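Local coordinates for Rv3651-like N-terminal domain-containing protein (Mycobacterium tuberculosis, PDB 4Q6U) that is of unknown function but is a triple sensor-domain protein, with one GAF-like and two PAS-like domains that probably serve in sensing, at residues 242-247 / 251-256; 262-267 / 310-315; 52-57 / 74-79; 13-18 / 106-111. All blocks are in the same frame, centred on the assembly; numbering follows the deposited sequence.

In the fold
From the N terminus, contact 4 opens first: residues 13-18 wait for the chain to run through the whole N-terminal sheet before 106-111 returns beside them. Contact 3 is nested inside that loop, setting helix 48-61 on strand 74-82, and the two touch through W13 and I55. About 29 Å from contact 4, between centres, the hairpin of contact 1 forms the first two strands of the C-terminal sheet. Contact 2 follows in series, closing a loop from 262-267 to 310-315; it meets contact 1 through H242 with F263 and W256 with W266. Contacts 3 and 4 reach the N-terminal sheet, contact 4 tying it to the middle domain; contacts 1 and 2 share the C-terminal one.

Contact 1: residues 242-247 / 251-256; sequences HRALVD and WTLLKW
L245 pairs with K255 across an antiparallel hairpin whose strand axes approach to 4.6 Å. L245 N bonds to K255 O at 2.8 Å, in the carbonyl plane. L245 O then takes L254 N at 2.8 Å and, weakly, K255 N at 3.3 Å. Two residues facing one make a classic beta bulge, shifting the register so that V246 lies opposite L253. Toward the turn, D247 N reaches T252 O at 2.7 Å. L253 keeps CG anti to its backbone N (chi1 -179°), which carries CD1 to 3.6 Å from A244 CB. The same methyl of A244 lies 3.8 Å from W256 CE3, while R243 O sits at the edge of that indole. V246 CG2 approaches the poorly ordered W251 ring obliquely, 4.3 Å from CZ3. L245 and L254 pack against L161 of helix 157-165, and K255 NZ forms a salt bridge with E157. On its other edge, strand 242-246 hydrogen-bonds to strand 325-333, leaving 253-256 outermost within the chain's C-terminal sheet.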
loop_
_atom_site.group_PDB
_atom_site.type_symbol
_atom_site.label_atom_id
_atom_site.label_comp_id
_atom_site.label_asym_id
_atom_site.label_seq_id
_atom_site.Cartn_x
_atom_site.Cartn_y
_atom_site.Cartn_z
ATOM N N HIS B 242 19.085 -12.876 3.629
ATOM C CA HIS B 242 17.954 -13.144 2.750
ATOM C C HIS B 242 16.662 -13.283 3.551
ATOM O O HIS B 242 16.501 -14.220 4.337
ATOM C CB HIS B 242 18.225 -14.399 1.932
ATOM C CG HIS B 242 19.437 -14.296 1.056
ATOM N ND1 HIS B 242 19.353 -14.112 -0.308
ATOM C CD2 HIS B 242 20.754 -14.348 1.353
ATOM C CE1 HIS B 242 20.573 -14.060 -0.812
ATOM N NE2 HIS B 242 21.443 -14.195 0.169
ATOM N N ARG B 243 15.751 -12.331 3.354
ATOM C CA ARG B 243 14.483 -12.304 4.083
ATOM C C ARG B 243 13.368 -13.061 3.378
ATOM O O ARG B 243 13.296 -13.075 2.152
ATOM C CB ARG B 243 14.057 -10.862 4.320
ATOM C CG ARG B 243 15.015 -10.111 5.271
ATOM C CD ARG B 243 14.648 -8.599 5.280
ATOM N NE ARG B 243 14.797 -8.009 3.959
ATOM C CZ ARG B 243 14.439 -6.766 3.656
ATOM N NH1 ARG B 243 13.916 -5.984 4.590
ATOM N NH2 ARG B 243 14.613 -6.312 2.424
ATOM N N ALA B 244 12.494 -13.678 4.172
ATOM C CA ALA B 244 11.411 -14.498 3.644
ATOM C C ALA B 244 10.239 -14.485 4.601
ATOM O O ALA B 244 10.408 -14.225 5.787
ATOM C CB ALA B 244 11.880 -15.928 3.415
ATOM N N LEU B 245 9.048 -14.769 4.084
ATOM C CA LEU B 245 7.911 -15.020 4.947
ATOM C C LEU B 245 7.724 -16.520 5.052
ATOM O O LEU B 245 7.868 -17.233 4.060
ATOM C CB LEU B 245 6.652 -14.355 4.414
ATOM C CG LEU B 245 6.741 -12.828 4.346
ATOM C CD1 LEU B 245 5.549 -12.277 3.600
ATOM C CD2 LEU B 245 6.797 -12.272 5.762
ATOM N N VAL B 246 7.425 -16.997 6.256
ATOM C CA VAL B 246 7.244 -18.426 6.479
ATOM C C VAL B 246 6.001 -18.713 7.319
ATOM O O VAL B 246 5.530 -17.846 8.062
ATOM C CB VAL B 246 8.472 -19.054 7.178
ATOM C CG1 VAL B 246 9.758 -18.628 6.486
ATOM C CG2 VAL B 246 8.500 -18.688 8.659
ATOM N N ASP B 247 5.459 -19.924 7.184
ATOM C CA ASP B 247 4.420 -20.383 8.095
ATOM C C ASP B 247 5.100 -20.780 9.394
ATOM O O ASP B 247 5.946 -21.673 9.421
ATOM C CB ASP B 247 3.617 -21.553 7.503
ATOM C CG ASP B 247 2.400 -21.933 8.354
ATOM O OD1 ASP B 247 2.489 -21.890 9.594
ATOM O OD2 ASP B 247 1.344 -22.284 7.783
ATOM N N TRP B 251 6.985 -24.196 9.285
ATOM C CA TRP B 251 8.186 -23.703 8.598
ATOM C C TRP B 251 8.047 -23.766 7.068
ATOM O O TRP B 251 9.038 -23.819 6.340
ATOM C CB TRP B 251 9.444 -24.462 9.041
ATOM C CG TRP B 251 10.686 -23.645 8.826
ATOM C CD1 TRP B 251 11.618 -23.803 7.838
ATOM C CD2 TRP B 251 11.107 -22.508 9.596
ATOM N NE1 TRP B 251 12.597 -22.842 7.953
ATOM C CE2 TRP B 251 12.308 -22.037 9.025
ATOM C CE3 TRP B 251 10.586 -21.847 10.714
ATOM C CZ2 TRP B 251 13.000 -20.936 9.537
ATOM C CZ3 TRP B 251 11.276 -20.752 11.224
ATOM C CH2 TRP B 251 12.468 -20.307 10.634
ATOM N N THR B 252 6.813 -23.760 6.584
ATOM C CA THR B 252 6.576 -23.710 5.152
ATOM C C THR B 252 7.038 -22.358 4.610
ATOM O O THR B 252 6.716 -21.311 5.178
ATOM C CB THR B 252 5.092 -23.928 4.818
ATOM O OG1 THR B 252 4.694 -25.237 5.240
ATOM C CG2 THR B 252 4.850 -23.779 3.318
ATOM N N LEU B 253 7.817 -22.377 3.535
ATOM C CA LEU B 253 8.295 -21.137 2.930
ATOM C C LEU B 253 7.198 -20.515 2.062
ATOM O O LEU B 253 6.625 -21.189 1.193
ATOM C CB LEU B 253 9.551 -21.410 2.108
ATOM C CG LEU B 253 10.229 -20.234 1.418
ATOM C CD1 LEU B 253 10.770 -19.232 2.430
ATOM C CD2 LEU B 253 11.344 -20.761 0.528
ATOM N N LEU B 254 6.899 -19.238 2.299
ATOM C CA LEU B 254 5.795 -18.571 1.593
ATOM C C LEU B 254 6.259 -17.619 0.498
ATOM O O LEU B 254 5.740 -17.650 -0.622
ATOM C CB LEU B 254 4.925 -17.792 2.578
ATOM C CG LEU B 254 4.368 -18.542 3.785
ATOM C CD1 LEU B 254 3.682 -17.560 4.716
ATOM C CD2 LEU B 254 3.406 -19.661 3.363
ATOM N N LYS B 255 7.224 -16.762 0.823
ATOM C CA LYS B 255 7.641 -15.715 -0.102
ATOM C C LYS B 255 9.046 -15.216 0.183
ATOM O O LYS B 255 9.411 -15.026 1.339
ATOM C CB LYS B 255 6.677 -14.526 -0.039
ATOM C CG LYS B 255 7.016 -13.444 -1.061
ATOM C CD LYS B 255 6.108 -12.261 -0.953
ATOM C CE LYS B 255 6.504 -11.200 -1.956
ATOM N NZ LYS B 255 5.975 -11.445 -3.333
ATOM N N TRP B 256 9.824 -14.994 -0.871
ATOM C CA TRP B 256 11.120 -14.325 -0.739
ATOM C C TRP B 256 10.924 -12.818 -0.832
ATOM O O TRP B 256 10.235 -12.344 -1.729
ATOM C CB TRP B 256 12.095 -14.781 -1.819
ATOM C CG TRP B 256 12.563 -16.193 -1.634
ATOM C CD1 TRP B 256 12.192 -17.280 -2.365
ATOM C CD2 TRP B 256 13.480 -16.664 -0.643
ATOM N NE1 TRP B 256 12.830 -18.410 -1.893
ATOM C CE2 TRP B 256 13.619 -18.056 -0.827
ATOM C CE3 TRP B 256 14.194 -16.041 0.392
ATOM C CZ2 TRP B 256 14.446 -18.836 -0.028
ATOM C CZ3 TRP B 256 15.018 -16.820 1.190
ATOM C CH2 TRP B 256 15.137 -18.203 0.976
#

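Contact 2: residues 262-267 / 310-315; sequences SFYDWR and VPVHVT
F263 O and V310 CG1 make the closest approach between 262-267 and 310-315, at 3.6 Å. V310 turns CG1 anti to its backbone N (chi1 167°); CB and CG2 of the valine lie farther from the same F263 O, at 4.1 Å. Beside this spot the fit is slacker: V312 CG2 lies 4.4 Å from F263 CB and 4.5 Å from Y264 CD1, meeting the phenol ring obliquely. V312 and Y264 are buried; L302 of strand 296-303 touches both, and L332 of strand 325-333 packs on the valine. F263 and V310 remain partly exposed. The F263 ring itself is directed to H242, their planes about 85° apart. Further along, R267 is exposed and forms a salt bridge with E146. Between these two segments of the PAS-like domain only van der Waals contact acts, valine methyls meeting a backbone carbonyl and the near carbons of two aromatic residues, while D265 is joined to P303 of the neighbouring strand by a backbone hydrogen bond.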
loop_
_atom_site.group_PDB
_atom_site.type_symbol
_atom_site.label_atom_id
_atom_site.label_comp_id
_atom_site.label_asym_id
_atom_site.label_seq_id
_atom_site.Cartn_x
_atom_site.Cartn_y
_atom_site.Cartn_z
ATOM N N SER B 262 21.058 -19.246 -1.547
ATOM C CA SER B 262 21.578 -20.512 -2.019
ATOM C C SER B 262 22.298 -21.255 -0.894
ATOM O O SER B 262 22.929 -22.276 -1.140
ATOM C CB SER B 262 22.516 -20.289 -3.210
ATOM O OG SER B 262 23.474 -19.284 -2.924
ATOM N N PHE B 263 22.181 -20.752 0.337
ATOM C CA PHE B 263 22.834 -21.388 1.490
ATOM C C PHE B 263 22.316 -22.798 1.689
ATOM O O PHE B 263 23.066 -23.684 2.087
ATOM C CB PHE B 263 22.605 -20.626 2.806
ATOM C CG PHE B 263 22.816 -19.156 2.718
ATOM C CD1 PHE B 263 23.760 -18.615 1.866
ATOM C CD2 PHE B 263 22.054 -18.305 3.502
ATOM C CE1 PHE B 263 23.932 -17.244 1.789
ATOM C CE2 PHE B 263 22.218 -16.945 3.432
ATOM C CZ PHE B 263 23.161 -16.408 2.576
ATOM N N TYR B 264 21.025 -23.002 1.445
ATOM C CA TYR B 264 20.434 -24.314 1.682
ATOM C C TYR B 264 19.406 -24.660 0.593
ATOM O O TYR B 264 18.987 -23.799 -0.173
ATOM C CB TYR B 264 19.809 -24.363 3.083
ATOM C CG TYR B 264 18.460 -23.667 3.220
ATOM C CD1 TYR B 264 18.368 -22.286 3.333
ATOM C CD2 TYR B 264 17.286 -24.400 3.265
ATOM C CE1 TYR B 264 17.135 -21.665 3.466
ATOM C CE2 TYR B 264 16.052 -23.786 3.396
ATOM C CZ TYR B 264 15.980 -22.426 3.500
ATOM O OH TYR B 264 14.748 -21.831 3.633
ATOM N N ASP B 265 19.020 -25.929 0.519
ATOM C CA ASP B 265 18.153 -26.396 -0.559
ATOM C C ASP B 265 16.689 -26.257 -0.171
ATOM O O ASP B 265 16.030 -27.247 0.163
ATOM C CB ASP B 265 18.482 -27.855 -0.918
ATOM C CG ASP B 265 17.985 -28.247 -2.306
ATOM O OD1 ASP B 265 17.104 -27.551 -2.858
ATOM O OD2 ASP B 265 18.465 -29.261 -2.844
ATOM N N TRP B 266 16.186 -25.023 -0.223
ATOM C CA TRP B 266 14.792 -24.737 0.083
ATOM C C TRP B 266 13.850 -25.303 -0.984
ATOM O O TRP B 266 12.698 -25.612 -0.689
ATOM C CB TRP B 266 14.566 -23.214 0.237
ATOM C CG TRP B 266 14.983 -22.418 -0.963
ATOM C CD1 TRP B 266 16.243 -21.976 -1.264
ATOM C CD2 TRP B 266 14.137 -21.968 -2.027
ATOM N NE1 TRP B 266 16.232 -21.288 -2.455
ATOM C CE2 TRP B 266 14.953 -21.262 -2.938
ATOM C CE3 TRP B 266 12.769 -22.091 -2.295
ATOM C CZ2 TRP B 266 14.442 -20.687 -4.108
ATOM C CZ3 TRP B 266 12.262 -21.508 -3.456
ATOM C CH2 TRP B 266 13.102 -20.823 -4.347
ATOM N N ARG B 267 14.340 -25.452 -2.213
ATOM C CA ARG B 267 13.481 -25.952 -3.297
ATOM C C ARG B 267 13.204 -27.451 -3.169
ATOM O O ARG B 267 12.056 -27.888 -3.260
ATOM C CB ARG B 267 14.105 -25.637 -4.661
ATOM C CG ARG B 267 13.985 -24.154 -5.041
ATOM C CD ARG B 267 14.503 -23.855 -6.444
ATOM N NE ARG B 267 13.796 -24.623 -7.465
ATOM C CZ ARG B 267 14.355 -25.589 -8.187
ATOM N NH1 ARG B 267 15.631 -25.889 -8.011
ATOM N NH2 ARG B 267 13.642 -26.248 -9.086
ATOM N N VAL B 310 22.975 -27.937 6.873
ATOM C CA VAL B 310 23.739 -26.701 6.785
ATOM C C VAL B 310 23.262 -25.743 7.870
ATOM O O VAL B 310 22.076 -25.434 7.937
ATOM C CB VAL B 310 23.588 -26.044 5.388
ATOM C CG1 VAL B 310 24.110 -24.625 5.398
ATOM C CG2 VAL B 310 24.314 -26.878 4.337
ATOM N N PRO B 311 24.179 -25.296 8.743
ATOM C CA PRO B 311 23.808 -24.326 9.782
ATOM C C PRO B 311 23.498 -22.959 9.191
ATOM O O PRO B 311 24.281 -22.438 8.409
ATOM C CB PRO B 311 25.054 -24.271 10.683
ATOM C CG PRO B 311 26.173 -24.767 9.823
ATOM C CD PRO B 311 25.562 -25.781 8.900
ATOM N N VAL B 312 22.350 -22.401 9.551
ATOM C CA VAL B 312 21.929 -21.099 9.032
ATOM C C VAL B 312 21.466 -20.250 10.191
ATOM O O VAL B 312 20.686 -20.715 11.024
ATOM C CB VAL B 312 20.776 -21.203 8.009
ATOM C CG1 VAL B 312 20.225 -19.793 7.653
ATOM C CG2 VAL B 312 21.209 -21.975 6.758
ATOM N N HIS B 313 21.940 -19.009 10.250
ATOM C CA HIS B 313 21.520 -18.107 11.309
ATOM C C HIS B 313 20.183 -17.469 10.934
ATOM O O HIS B 313 20.048 -16.827 9.888
ATOM C CB HIS B 313 22.572 -17.033 11.573
ATOM C CG HIS B 313 22.216 -16.119 12.706
ATOM N ND1 HIS B 313 21.364 -15.045 12.554
ATOM C CD2 HIS B 313 22.584 -16.131 14.007
ATOM C CE1 HIS B 313 21.232 -14.429 13.716
ATOM N NE2 HIS B 313 21.959 -15.068 14.614
ATOM N N VAL B 314 19.204 -17.649 11.814
ATOM C CA VAL B 314 17.828 -17.263 11.553
ATOM C C VAL B 314 17.346 -16.225 12.564
ATOM O O VAL B 314 17.511 -16.411 13.769
ATOM C CB VAL B 314 16.914 -18.491 11.607
ATOM C CG1 VAL B 314 15.476 -18.087 11.526
ATOM C CG2 VAL B 314 17.269 -19.469 10.489
ATOM N N THR B 315 16.765 -15.133 12.068
ATOM C CA THR B 315 16.169 -14.107 12.928
ATOM C C THR B 315 14.696 -13.926 12.547
ATOM O O THR B 315 14.368 -13.705 11.380
ATOM C CB THR B 315 16.928 -12.777 12.825
ATOM O OG1 THR B 315 18.271 -12.964 13.286
ATOM C CG2 THR B 315 16.249 -11.687 13.662
#

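Contact 3: residues 52-57 / 74-79; sequences RTAIAE and RVIRTE
A54 packs on I76 and T78 where helix 48-61 lies against strand 74-82, and the contact is chiefly apolar. Its CB meets I76 CG2 at 3.6 Å and T78 CG2 at 3.9 Å, so the small methyl sits between two branches projecting from the same face of the strand. I76 holds CG2 anti to its backbone N, with chi1 of -51° placing CG1 beside that nitrogen, and its side chain also touches A50 and V51 of the same helix. I55 adds only a light touch, its N lying 4.4 Å from T78 CG2, and its side chain instead reaches V93 on strand 88-97. The axes of 52-57 and 74-79 approach to 8.7 Å and are inclined at 31°, a helix laid roughly along a strand on one face of the antiparallel six-stranded sheet of the N-terminal domain, whose family belongs to the GAF clan. Polar bonding is indirect. T78 OG1 hydrogen-bonds to T58 OG1, one turn further along the helix, and T58 OG1 is also hydrogen-bonded to A54 O. The T58 hydroxyl therefore links a helix carbonyl to the strand threonine. On the sheet side, V93 and S95 of strand 88-97 pack against I76, while V91 touches T78.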
loop_
_atom_site.group_PDB
_atom_site.type_symbol
_atom_site.label_atom_id
_atom_site.label_comp_id
_atom_site.label_asym_id
_atom_site.label_seq_id
_atom_site.Cartn_x
_atom_site.Cartn_y
_atom_site.Cartn_z
ATOM N N ARG B 52 -25.920 -22.202 -19.629
ATOM C CA ARG B 52 -25.854 -22.959 -18.385
ATOM C C ARG B 52 -25.779 -24.454 -18.675
ATOM O O ARG B 52 -25.063 -25.194 -18.003
ATOM C CB ARG B 52 -27.060 -22.654 -17.492
ATOM C CG ARG B 52 -27.133 -21.217 -17.003
ATOM C CD ARG B 52 -28.310 -21.004 -16.055
ATOM N NE ARG B 52 -28.045 -21.525 -14.714
ATOM C CZ ARG B 52 -28.916 -21.481 -13.711
ATOM N NH1 ARG B 52 -30.115 -20.946 -13.895
ATOM N NH2 ARG B 52 -28.593 -21.977 -12.522
ATOM N N THR B 53 -26.506 -24.887 -19.699
ATOM C CA THR B 53 -26.566 -26.299 -20.062
ATOM C C THR B 53 -25.245 -26.775 -20.665
ATOM O O THR B 53 -24.771 -27.869 -20.354
ATOM C CB THR B 53 -27.726 -26.562 -21.048
ATOM O OG1 THR B 53 -28.969 -26.235 -20.413
ATOM C CG2 THR B 53 -27.754 -28.019 -21.479
ATOM N N ALA B 54 -24.650 -25.942 -21.514
ATOM C CA ALA B 54 -23.367 -26.254 -22.134
ATOM C C ALA B 54 -22.274 -26.448 -21.090
ATOM O O ALA B 54 -21.482 -27.387 -21.170
ATOM C CB ALA B 54 -22.966 -25.156 -23.106
ATOM N N ILE B 55 -22.229 -25.546 -20.117
ATOM C CA ILE B 55 -21.225 -25.615 -19.059
ATOM C C ILE B 55 -21.464 -26.855 -18.196
ATOM O O ILE B 55 -20.530 -27.591 -17.876
ATOM C CB ILE B 55 -21.241 -24.341 -18.180
ATOM C CG1 ILE B 55 -20.860 -23.111 -19.009
ATOM C CG2 ILE B 55 -20.291 -24.478 -16.986
ATOM C CD1 ILE B 55 -21.049 -21.799 -18.277
ATOM N N ALA B 56 -22.727 -27.085 -17.843
ATOM C CA ALA B 56 -23.099 -28.199 -16.981
ATOM C C ALA B 56 -22.689 -29.536 -17.590
ATOM O O ALA B 56 -22.197 -30.422 -16.884
ATOM C CB ALA B 56 -24.599 -28.176 -16.707
ATOM N N GLU B 57 -22.893 -29.673 -18.901
ATOM C CA GLU B 57 -22.510 -30.885 -19.625
ATOM C C GLU B 57 -20.985 -31.044 -19.695
ATOM O O GLU B 57 -20.461 -32.155 -19.589
ATOM C CB GLU B 57 -23.107 -30.873 -21.035
ATOM N N ARG B 74 -27.363 -20.231 -33.288
ATOM C CA ARG B 74 -26.136 -19.994 -32.530
ATOM C C ARG B 74 -25.487 -21.318 -32.150
ATOM O O ARG B 74 -26.158 -22.349 -32.051
ATOM C CB ARG B 74 -26.425 -19.163 -31.278
ATOM N N VAL B 75 -24.174 -21.274 -31.953
ATOM C CA VAL B 75 -23.419 -22.411 -31.443
ATOM C C VAL B 75 -22.692 -21.997 -30.174
ATOM O O VAL B 75 -22.155 -20.889 -30.094
ATOM C CB VAL B 75 -22.399 -22.936 -32.468
ATOM N N ILE B 76 -22.701 -22.878 -29.178
ATOM C CA ILE B 76 -21.983 -22.645 -27.936
ATOM C C ILE B 76 -20.790 -23.585 -27.895
ATOM O O ILE B 76 -20.930 -24.786 -28.120
ATOM C CB ILE B 76 -22.878 -22.871 -26.699
ATOM C CG1 ILE B 76 -24.188 -22.088 -26.835
ATOM C CG2 ILE B 76 -22.140 -22.507 -25.421
ATOM C CD1 ILE B 76 -25.118 -22.221 -25.647
ATOM N N ARG B 77 -19.610 -23.045 -27.628
ATOM C CA ARG B 77 -18.431 -23.899 -27.574
ATOM C C ARG B 77 -17.801 -23.814 -26.203
ATOM O O ARG B 77 -17.637 -22.729 -25.650
ATOM C CB ARG B 77 -17.439 -23.519 -28.667
ATOM C CG ARG B 77 -18.072 -23.499 -30.050
ATOM C CD ARG B 77 -17.031 -23.335 -31.127
ATOM N NE ARG B 77 -15.933 -24.279 -30.950
ATOM C CZ ARG B 77 -15.208 -24.771 -31.948
ATOM N NH1 ARG B 77 -15.475 -24.410 -33.199
ATOM N NH2 ARG B 77 -14.225 -25.628 -31.696
ATOM N N THR B 78 -17.488 -24.973 -25.640
ATOM C CA THR B 78 -16.902 -25.022 -24.316
ATOM C C THR B 78 -15.589 -25.803 -24.306
ATOM O O THR B 78 -15.431 -26.808 -24.999
ATOM C CB THR B 78 -17.871 -25.648 -23.294
ATOM O OG1 THR B 78 -18.346 -26.908 -23.783
ATOM C CG2 THR B 78 -19.056 -24.730 -23.040
ATOM N N GLU B 79 -14.656 -25.306 -23.500
ATOM C CA GLU B 79 -13.343 -25.899 -23.316
ATOM C C GLU B 79 -13.119 -26.099 -21.831
ATOM O O GLU B 79 -13.092 -25.124 -21.076
ATOM C CB GLU B 79 -12.247 -24.999 -23.894
ATOM C CG GLU B 79 -12.303 -24.832 -25.395
ATOM C CD GLU B 79 -12.052 -26.127 -26.126
ATOM O OE1 GLU B 79 -11.249 -26.940 -25.636
ATOM O OE2 GLU B 79 -12.671 -26.337 -27.183
#

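Contact 4: residues 13-18 / 106-111; sequences WLLVET and PIPGPL
W13 and L15 reach across to P106 and P108 where the N-terminal, GAF-like domain gives way to the middle, PAS-like one. Strand 14-17 belongs to the six-stranded sheet of the first domain; 106-111 leads into strand 109-114 of the second. The two backbones stay well apart, the W13 and P106 CA atoms being 7.8 Å from each other, so side chains must bridge the gap. W13 has CG beside its backbone N (chi1 -75°), and its chi2 of 92° stands the indole nearly perpendicular to the CA-CB-CG plane. This brings CD1 to 4.0 Å from P106 CD, and W13 CB lies 4.2 Å from the same proline carbon, the two side chains meeting at a slant. The ring's NE1 is hydrogen-bonded to P103 O, which helps fix the indole's rotation, and W94 of strand 88-97 meets the ring. L15 takes a different rotamer: CG lies anti to the backbone N (chi1 -177°), and the next torsion sends CD1 toward P108. M212 and W214 of strand 206-215 also touch this leucine, so it packs against the middle domain's sheet as well as P108. No hydrogen bond joins the two segments, and all four touching residues are buried. L15 CD1 lies 3.9 Å from P108 CG and 4.0 Å from P108 CB.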
loop_
_atom_site.group_PDB
_atom_site.type_symbol
_atom_site.label_atom_id
_atom_site.label_comp_id
_atom_site.label_asym_id
_atom_site.label_seq_id
_atom_site.Cartn_x
_atom_site.Cartn_y
_atom_site.Cartn_z
ATOM N N TRP B 13 -14.173 -15.045 -25.591
ATOM C CA TRP B 13 -14.257 -16.234 -24.756
ATOM C C TRP B 13 -14.533 -15.814 -23.319
ATOM O O TRP B 13 -13.883 -14.911 -22.802
ATOM C CB TRP B 13 -12.956 -17.038 -24.804
ATOM C CG TRP B 13 -12.729 -17.805 -26.053
ATOM C CD1 TRP B 13 -12.062 -17.389 -27.170
ATOM C CD2 TRP B 13 -13.155 -19.148 -26.314
ATOM N NE1 TRP B 13 -12.053 -18.392 -28.115
ATOM C CE2 TRP B 13 -12.722 -19.479 -27.614
ATOM C CE3 TRP B 13 -13.870 -20.097 -25.575
ATOM C CZ2 TRP B 13 -12.980 -20.725 -28.191
ATOM C CZ3 TRP B 13 -14.124 -21.335 -26.151
ATOM C CH2 TRP B 13 -13.674 -21.637 -27.442
ATOM N N LEU B 14 -15.486 -16.470 -22.672
ATOM C CA LEU B 14 -15.719 -16.252 -21.249
ATOM C C LEU B 14 -15.019 -17.325 -20.418
ATOM O O LEU B 14 -15.264 -18.511 -20.626
ATOM C CB LEU B 14 -17.217 -16.269 -20.941
ATOM C CG LEU B 14 -18.056 -15.165 -21.565
ATOM C CD1 LEU B 14 -19.489 -15.293 -21.095
ATOM C CD2 LEU B 14 -17.461 -13.812 -21.184
ATOM N N LEU B 15 -14.171 -16.925 -19.471
ATOM C CA LEU B 15 -13.604 -17.901 -18.550
ATOM C C LEU B 15 -14.480 -18.001 -17.305
ATOM O O LEU B 15 -14.687 -17.027 -16.586
ATOM C CB LEU B 15 -12.171 -17.549 -18.172
ATOM C CG LEU B 15 -11.445 -18.553 -17.264
ATOM C CD1 LEU B 15 -11.191 -19.869 -17.982
ATOM C CD2 LEU B 15 -10.132 -17.972 -16.764
ATOM N N VAL B 16 -15.002 -19.197 -17.070
ATOM C CA VAL B 16 -15.913 -19.445 -15.966
ATOM C C VAL B 16 -15.287 -20.368 -14.925
ATOM O O VAL B 16 -14.887 -21.473 -15.243
ATOM C CB VAL B 16 -17.229 -20.067 -16.474
ATOM C CG1 VAL B 16 -18.046 -20.613 -15.319
ATOM C CG2 VAL B 16 -18.018 -19.039 -17.273
ATOM N N GLU B 17 -15.201 -19.896 -13.686
ATOM C CA GLU B 17 -14.739 -20.716 -12.573
ATOM C C GLU B 17 -15.919 -21.557 -12.096
ATOM O O GLU B 17 -17.011 -21.032 -11.862
ATOM C CB GLU B 17 -14.175 -19.837 -11.448
ATOM C CG GLU B 17 -13.219 -20.542 -10.480
ATOM C CD GLU B 17 -13.925 -21.066 -9.247
ATOM O OE1 GLU B 17 -15.157 -21.280 -9.302
ATOM O OE2 GLU B 17 -13.252 -21.255 -8.218
ATOM N N THR B 18 -15.702 -22.863 -11.972
ATOM C CA THR B 18 -16.792 -23.793 -11.698
ATOM C C THR B 18 -16.589 -24.602 -10.417
ATOM O O THR B 18 -17.019 -25.750 -10.331
ATOM C CB THR B 18 -16.984 -24.785 -12.869
ATOM O OG1 THR B 18 -15.744 -25.445 -13.160
ATOM C CG2 THR B 18 -17.469 -24.059 -14.113
ATOM N N PRO B 106 -7.600 -17.386 -25.207
ATOM C CA PRO B 106 -6.564 -17.174 -24.190
ATOM C C PRO B 106 -6.357 -18.457 -23.407
ATOM O O PRO B 106 -7.345 -19.050 -22.973
ATOM C CB PRO B 106 -7.142 -16.069 -23.297
ATOM C CG PRO B 106 -8.277 -15.465 -24.078
ATOM C CD PRO B 106 -8.804 -16.578 -24.948
ATOM N N ILE B 107 -5.115 -18.897 -23.242
ATOM C CA ILE B 107 -4.884 -20.168 -22.564
ATOM C C ILE B 107 -4.895 -19.991 -21.051
ATOM O O ILE B 107 -4.030 -19.311 -20.487
ATOM C CB ILE B 107 -3.556 -20.823 -22.978
ATOM C CG1 ILE B 107 -3.373 -20.788 -24.495
ATOM C CG2 ILE B 107 -3.512 -22.267 -22.477
ATOM C CD1 ILE B 107 -4.476 -21.473 -25.269
ATOM N N PRO B 108 -5.884 -20.603 -20.383
ATOM C CA PRO B 108 -5.953 -20.565 -18.922
ATOM C C PRO B 108 -4.977 -21.568 -18.323
ATOM O O PRO B 108 -4.707 -22.588 -18.950
ATOM C CB PRO B 108 -7.416 -20.944 -18.622
ATOM C CG PRO B 108 -8.065 -21.210 -19.970
ATOM C CD PRO B 108 -6.957 -21.438 -20.942
ATOM N N GLY B 109 -4.454 -21.274 -17.134
ATOM C CA GLY B 109 -3.466 -22.122 -16.506
ATOM C C GLY B 109 -3.904 -22.525 -15.113
ATOM O O GLY B 109 -3.879 -21.710 -14.190
ATOM N N PRO B 110 -4.327 -23.786 -14.963
ATOM C CA PRO B 110 -4.758 -24.323 -13.675
ATOM C C PRO B 110 -3.555 -24.623 -12.795
ATOM O O PRO B 110 -2.506 -25.036 -13.292
ATOM C CB PRO B 110 -5.499 -25.603 -14.062
ATOM C CG PRO B 110 -4.811 -26.046 -15.294
ATOM C CD PRO B 110 -4.344 -24.813 -16.020
ATOM N N LEU B 111 -3.701 -24.367 -11.503
ATOM C CA LEU B 111 -2.692 -24.741 -10.519
ATOM C C LEU B 111 -3.377 -24.956 -9.175
ATOM O O LEU B 111 -4.553 -24.604 -8.997
ATOM C CB LEU B 111 -1.609 -23.660 -10.399
ATOM C CG LEU B 111 -2.077 -22.291 -9.882
ATOM C CD1 LEU B 111 -1.089 -21.742 -8.867
ATOM C CD2 LEU B 111 -2.245 -21.291 -11.008
#